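Local coordinates for peptidase S9 prolyl oligopeptidase catalytic domain-containing protein (Pyrococcus horikoshii, PDB 4HXF) that probably acts as a serine peptidase of the prolyl oligopeptidase family, an acylaminoacyl peptidase that assembles into a self-compartmentalizing hexamer, at residues 239-251 with 260-274. Numbering follows the deposited sequence.
Sequences YVSEHDKIYIYDG and IDREVAQAKIRNGKV. With MG (magnesium ion), chain D.
His-243 lays one ring face over the backbone of 260-274: Glu-263 N sits 3.6 Å above the ring plane, toward the rim, and Glu-263 CB lies 3.5 Å from His-243 ND1. The ring nitrogens are engaged by the catalytic domain, ND1 with Lys-389 and NE2 with the carbonyl of Tyr-421. At Asp-244 the contact becomes a metal site. Its carboxylate and that of Glu-263 run side by side, their planes only 3° apart, and Asp-244 OD2 and Glu-263 OE2 each bind magnesium at 2.1 Å; the shared cation probably offsets their repulsion. Four waters complete six-fold coordination, one of them also donating to the carbonyls of Val-240 and Glu-242. Glu-263 CG points away from its own amide nitrogen and the chain runs out extended, which brings OE2 within 2.9 Å of Asp-244 N, a nearly straight bond (175°) received on the anti lone pair. Lys-237 pairs with Asp-244 OD1, and Asn-419 bonds Glu-263 OE1. Val-264 N returns a bond to Asp-244 O. Lys-245, bent at chi2 and chi4, curls back so that NZ reaches Ile-260 O at 3.0 Å. Farther along, the contact is apolar: Ile-246 CG2 packs on Ala-267 CB at 3.8 Å, while its CD1 meets Val-274 CG1 tip to tip. Ile-248 slides past Val-274 and crosses Ile-269. The strand axes, 7.6 Å apart at closest and inclined at 38°, fit face-to-face packing of successive four-stranded antiparallel blades of a beta-propeller, with magnesium joining the chain near the beginnings of the two strands, next to the alpha/beta-hydrolase domain.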
loop_
_atom_site.group_PDB
_atom_site.type_symbol
_atom_site.label_atom_id
_atom_site.label_comp_id
_atom_site.label_asym_id
_atom_site.label_seq_id
_atom_site.Cartn_x
_atom_site.Cartn_y
_atom_site.Cartn_z
ATOM N N TYR A 239 35.457 -0.693 45.303
ATOM C CA TYR A 239 35.571 -0.518 43.842
ATOM C C TYR A 239 34.578 -1.410 43.134
ATOM O O TYR A 239 34.466 -2.598 43.580
ATOM C CB TYR A 239 36.971 -0.979 43.390
ATOM C CG TYR A 239 38.059 -0.202 44.192
ATOM C CD1 TYR A 239 38.348 1.084 43.887
ATOM C CD2 TYR A 239 38.690 -0.778 45.277
ATOM C CE1 TYR A 239 39.287 1.846 44.611
ATOM C CE2 TYR A 239 39.643 -0.090 46.009
ATOM C CZ TYR A 239 39.895 1.233 45.698
ATOM O OH TYR A 239 40.809 1.996 46.453
ATOM N N VAL A 240 33.982 -0.938 42.066
ATOM C CA VAL A 240 33.045 -1.745 41.305
ATOM C C VAL A 240 33.822 -2.912 40.732
ATOM O O VAL A 240 33.317 -4.026 40.543
ATOM C CB VAL A 240 32.434 -0.859 40.208
ATOM C CG1 VAL A 240 31.635 -1.694 39.258
ATOM C CG2 VAL A 240 31.502 0.198 40.881
ATOM N N SER A 241 35.110 -2.665 40.449
ATOM C CA SER A 241 36.027 -3.722 39.886
ATOM C C SER A 241 36.362 -4.887 40.816
ATOM O O SER A 241 37.015 -5.841 40.349
ATOM C CB SER A 241 37.313 -3.095 39.373
ATOM O OG SER A 241 37.014 -2.039 38.359
ATOM N N GLU A 242 36.038 -4.792 42.098
ATOM C CA GLU A 242 36.192 -5.927 43.019
ATOM C C GLU A 242 35.439 -7.132 42.497
ATOM O O GLU A 242 34.406 -6.945 41.832
ATOM C CB GLU A 242 35.736 -5.565 44.462
ATOM C CG GLU A 242 36.637 -4.656 45.220
ATOM C CD GLU A 242 35.876 -4.255 46.521
ATOM O OE1 GLU A 242 35.367 -5.164 47.237
ATOM O OE2 GLU A 242 36.029 -3.151 46.867
ATOM N N HIS A 243 35.911 -8.347 42.819
ATOM C CA HIS A 243 35.254 -9.525 42.382
ATOM C C HIS A 243 33.880 -9.615 42.961
ATOM O O HIS A 243 33.771 -9.692 44.211
ATOM C CB HIS A 243 36.077 -10.746 42.729
ATOM C CG HIS A 243 37.312 -10.995 41.840
ATOM N ND1 HIS A 243 37.524 -10.396 40.594
ATOM C CD2 HIS A 243 38.405 -11.801 42.074
ATOM C CE1 HIS A 243 38.663 -10.897 40.076
ATOM N NE2 HIS A 243 39.208 -11.765 40.971
ATOM N N ASP A 244 32.882 -9.759 42.114
ATOM C CA ASP A 244 31.529 -10.162 42.585
ATOM C C ASP A 244 31.441 -11.550 43.044
ATOM O O ASP A 244 32.000 -12.474 42.435
ATOM C CB ASP A 244 30.514 -9.906 41.510
ATOM C CG ASP A 244 30.335 -8.431 41.279
ATOM O OD1 ASP A 244 29.901 -7.710 42.161
ATOM O OD2 ASP A 244 30.830 -7.875 40.281
ATOM N N LYS A 245 30.833 -11.700 44.204
ATOM C CA LYS A 245 30.618 -12.994 44.807
ATOM C C LYS A 245 29.108 -13.294 44.959
ATOM O O LYS A 245 28.255 -12.624 44.452
ATOM C CB LYS A 245 31.259 -13.029 46.197
ATOM C CG LYS A 245 32.741 -12.663 46.277
ATOM C CD LYS A 245 33.685 -13.582 45.453
ATOM C CE LYS A 245 35.187 -13.186 45.684
ATOM N NZ LYS A 245 35.764 -13.567 47.039
ATOM N N ILE A 246 28.783 -14.406 45.532
ATOM C CA ILE A 246 27.381 -14.789 45.773
ATOM C C ILE A 246 27.181 -15.170 47.277
ATOM O O ILE A 246 28.080 -15.704 47.970
ATOM C CB ILE A 246 26.919 -15.956 44.845
ATOM C CG1 ILE A 246 27.864 -17.130 45.000
ATOM C CG2 ILE A 246 26.685 -15.386 43.448
ATOM C CD1 ILE A 246 27.547 -18.266 44.015
ATOM N N TYR A 247 25.980 -14.899 47.764
ATOM C CA TYR A 247 25.553 -15.048 49.122
ATOM C C TYR A 247 24.124 -15.600 49.150
ATOM O O TYR A 247 23.320 -15.302 48.234
ATOM C CB TYR A 247 25.496 -13.699 49.844
ATOM C CG TYR A 247 26.777 -12.945 49.808
ATOM C CD1 TYR A 247 27.628 -13.022 50.858
ATOM C CD2 TYR A 247 27.129 -12.186 48.735
ATOM C CE1 TYR A 247 28.864 -12.387 50.805
ATOM C CE2 TYR A 247 28.295 -11.532 48.670
ATOM C CZ TYR A 247 29.192 -11.667 49.705
ATOM O OH TYR A 247 30.394 -11.011 49.604
ATOM N N ILE A 248 23.857 -16.432 50.139
ATOM C CA ILE A 248 22.497 -16.954 50.385
ATOM C C ILE A 248 21.942 -16.125 51.520
ATOM O O ILE A 248 22.581 -15.964 52.576
ATOM C CB ILE A 248 22.550 -18.475 50.704
ATOM C CG1 ILE A 248 22.886 -19.265 49.387
ATOM C CG2 ILE A 248 21.230 -18.945 51.346
ATOM C CD1 ILE A 248 23.311 -20.740 49.688
ATOM N N TYR A 249 20.729 -15.628 51.338
ATOM C CA TYR A 249 20.050 -14.873 52.366
ATOM C C TYR A 249 18.750 -15.569 52.786
ATOM O O TYR A 249 17.845 -15.719 52.002
ATOM C CB TYR A 249 19.811 -13.461 51.937
ATOM C CG TYR A 249 19.017 -12.664 52.933
ATOM C CD1 TYR A 249 19.542 -12.335 54.192
ATOM C CD2 TYR A 249 17.788 -12.172 52.590
ATOM C CE1 TYR A 249 18.814 -11.560 55.088
ATOM C CE2 TYR A 249 17.077 -11.415 53.450
ATOM C CZ TYR A 249 17.578 -11.123 54.687
ATOM O OH TYR A 249 16.774 -10.364 55.473
ATOM N N ASP A 250 18.656 -15.885 54.083
ATOM C CA ASP A 250 17.392 -16.470 54.597
ATOM C C ASP A 250 16.993 -15.859 55.929
ATOM O O ASP A 250 16.299 -16.508 56.739
ATOM C CB ASP A 250 17.646 -17.921 54.773
ATOM C CG ASP A 250 18.712 -18.192 55.829
ATOM O OD1 ASP A 250 19.208 -17.266 56.523
ATOM O OD2 ASP A 250 19.094 -19.358 55.925
ATOM N N GLY A 251 17.399 -14.611 56.139
ATOM C CA GLY A 251 17.452 -14.048 57.496
ATOM C C GLY A 251 18.837 -13.608 57.865
ATOM O O GLY A 251 19.027 -12.562 58.459
ATOM N N ILE A 260 37.419 -18.087 48.073
ATOM C CA ILE A 260 37.809 -18.317 46.675
ATOM C C ILE A 260 37.958 -16.916 46.079
ATOM O O ILE A 260 36.982 -16.136 46.063
ATOM C CB ILE A 260 36.761 -19.107 45.898
ATOM C CG1 ILE A 260 36.768 -20.577 46.409
ATOM C CG2 ILE A 260 37.073 -19.041 44.420
ATOM C CD1 ILE A 260 35.614 -21.416 45.851
ATOM N N ASP A 261 39.173 -16.567 45.703
ATOM C CA ASP A 261 39.482 -15.196 45.212
ATOM C C ASP A 261 39.350 -15.129 43.656
ATOM O O ASP A 261 40.334 -14.852 42.933
ATOM C CB ASP A 261 40.889 -14.744 45.638
ATOM C CG ASP A 261 41.202 -13.291 45.322
ATOM O OD1 ASP A 261 40.314 -12.522 45.018
ATOM O OD2 ASP A 261 42.401 -12.993 45.458
ATOM N N ARG A 262 38.154 -15.424 43.201
ATOM C CA ARG A 262 37.791 -15.378 41.768
ATOM C C ARG A 262 36.362 -14.800 41.684
ATOM O O ARG A 262 35.528 -14.824 42.627
ATOM C CB ARG A 262 37.868 -16.762 41.188
ATOM C CG ARG A 262 39.269 -17.305 41.125
ATOM C CD ARG A 262 40.158 -16.590 40.123
ATOM N NE ARG A 262 41.427 -17.275 39.989
ATOM C CZ ARG A 262 42.521 -17.028 40.722
ATOM N NH1 ARG A 262 42.449 -16.196 41.766
ATOM N NH2 ARG A 262 43.634 -17.699 40.473
ATOM N N GLU A 263 36.063 -14.207 40.534
ATOM C CA GLU A 263 34.759 -13.569 40.343
ATOM C C GLU A 263 33.720 -14.583 39.788
ATOM O O GLU A 263 34.015 -15.346 38.839
ATOM C CB GLU A 263 34.906 -12.431 39.396
ATOM C CG GLU A 263 33.548 -11.728 39.154
ATOM C CD GLU A 263 33.698 -10.337 38.568
ATOM O OE1 GLU A 263 34.140 -10.169 37.434
ATOM O OE2 GLU A 263 33.263 -9.429 39.302
ATOM N N VAL A 264 32.500 -14.530 40.286
ATOM C CA VAL A 264 31.339 -15.278 39.765
ATOM C C VAL A 264 30.818 -14.596 38.507
ATOM O O VAL A 264 30.578 -13.385 38.424
ATOM C CB VAL A 264 30.204 -15.464 40.837
ATOM C CG1 VAL A 264 28.955 -16.169 40.219
ATOM C CG2 VAL A 264 30.701 -16.220 42.088
ATOM N N ALA A 265 30.650 -15.444 37.465
ATOM C CA ALA A 265 30.096 -14.985 36.211
ATOM C C ALA A 265 28.553 -15.081 36.248
ATOM O O ALA A 265 27.922 -14.082 35.864
ATOM C CB ALA A 265 30.668 -15.767 34.989
ATOM N N GLN A 266 27.998 -16.210 36.703
ATOM C CA GLN A 266 26.574 -16.420 36.694
ATOM C C GLN A 266 26.299 -17.337 37.814
ATOM O O GLN A 266 27.129 -18.139 38.168
ATOM C CB GLN A 266 26.180 -17.039 35.329
ATOM C CG GLN A 266 24.770 -17.456 35.100
ATOM C CD GLN A 266 24.504 -17.918 33.632
ATOM O OE1 GLN A 266 25.435 -17.899 32.767
ATOM N NE2 GLN A 266 23.232 -18.337 33.346
ATOM N N ALA A 267 25.102 -17.293 38.402
ATOM C CA ALA A 267 24.757 -18.201 39.421
ATOM C C ALA A 267 23.180 -18.359 39.535
ATOM O O ALA A 267 22.422 -17.421 39.258
ATOM C CB ALA A 267 25.322 -17.745 40.839
ATOM N N LYS A 268 22.794 -19.543 39.931
ATOM C CA LYS A 268 21.371 -19.937 40.171
ATOM C C LYS A 268 21.223 -20.798 41.367
ATOM O O LYS A 268 22.067 -21.610 41.668
ATOM C CB LYS A 268 20.807 -20.646 38.849
ATOM C CG LYS A 268 20.752 -19.883 37.591
ATOM C CD LYS A 268 20.180 -20.607 36.299
ATOM C CE LYS A 268 20.286 -19.657 35.051
ATOM N NZ LYS A 268 19.416 -20.089 33.859
ATOM N N ILE A 269 20.067 -20.769 42.027
ATOM C CA ILE A 269 19.814 -21.637 43.166
ATOM C C ILE A 269 18.602 -22.495 42.821
ATOM O O ILE A 269 17.614 -22.024 42.287
ATOM C CB ILE A 269 19.632 -20.768 44.490
ATOM C CG1 ILE A 269 19.457 -21.557 45.784
ATOM C CG2 ILE A 269 18.487 -19.761 44.366
ATOM C CD1 ILE A 269 19.733 -20.748 47.075
ATOM N N ARG A 270 18.722 -23.759 43.106
ATOM C CA ARG A 270 17.524 -24.644 42.885
ATOM C C ARG A 270 17.617 -25.681 43.963
ATOM O O ARG A 270 18.641 -26.346 44.062
ATOM C CB ARG A 270 17.474 -25.249 41.460
ATOM C CG ARG A 270 16.830 -24.367 40.335
ATOM C CD ARG A 270 17.828 -23.948 39.220
ATOM N NE ARG A 270 17.284 -23.107 38.125
ATOM C CZ ARG A 270 16.945 -21.813 38.270
ATOM N NH1 ARG A 270 16.512 -21.102 37.203
ATOM N NH2 ARG A 270 17.063 -21.217 39.486
ATOM N N ASN A 271 16.601 -25.691 44.849
ATOM C CA ASN A 271 16.542 -26.647 45.963
ATOM C C ASN A 271 17.678 -26.476 46.926
ATOM O O ASN A 271 18.334 -27.466 47.246
ATOM C CB ASN A 271 16.586 -28.090 45.425
ATOM N N GLY A 272 17.972 -25.231 47.354
ATOM C CA GLY A 272 19.093 -24.996 48.287
ATOM C C GLY A 272 20.523 -25.282 47.784
ATOM O O GLY A 272 21.520 -24.935 48.535
ATOM N N LYS A 273 20.656 -25.810 46.522
ATOM C CA LYS A 273 22.018 -25.948 45.857
ATOM C C LYS A 273 22.209 -24.778 44.934
ATOM O O LYS A 273 21.274 -24.329 44.311
ATOM C CB LYS A 273 22.136 -27.219 45.023
ATOM C CG LYS A 273 21.678 -28.476 45.736
ATOM C CD LYS A 273 22.007 -29.704 44.875
ATOM C CE LYS A 273 21.591 -30.999 45.623
ATOM N NZ LYS A 273 22.581 -32.112 45.523
ATOM N N VAL A 274 23.454 -24.335 44.855
ATOM C CA VAL A 274 23.789 -23.233 43.974
ATOM C C VAL A 274 24.739 -23.729 42.883
ATOM O O VAL A 274 25.822 -24.326 43.122
ATOM C CB VAL A 274 24.466 -22.109 44.753
ATOM C CG1 VAL A 274 24.901 -20.915 43.826
ATOM C CG2 VAL A 274 23.520 -21.606 45.875
HETATM MG MG MG D . 32.064 -7.845 38.568
HETATM O O HOH W 1 33.365 -6.485 39.430
HETATM O O HOH W 2 38.116 -11.995 45.963
HETATM O O HOH W 3 33.180 -7.850 36.825
HETATM O O HOH W 4 30.929 -6.128 37.902
HETATM O O HOH W 5 30.681 -9.248 37.637
#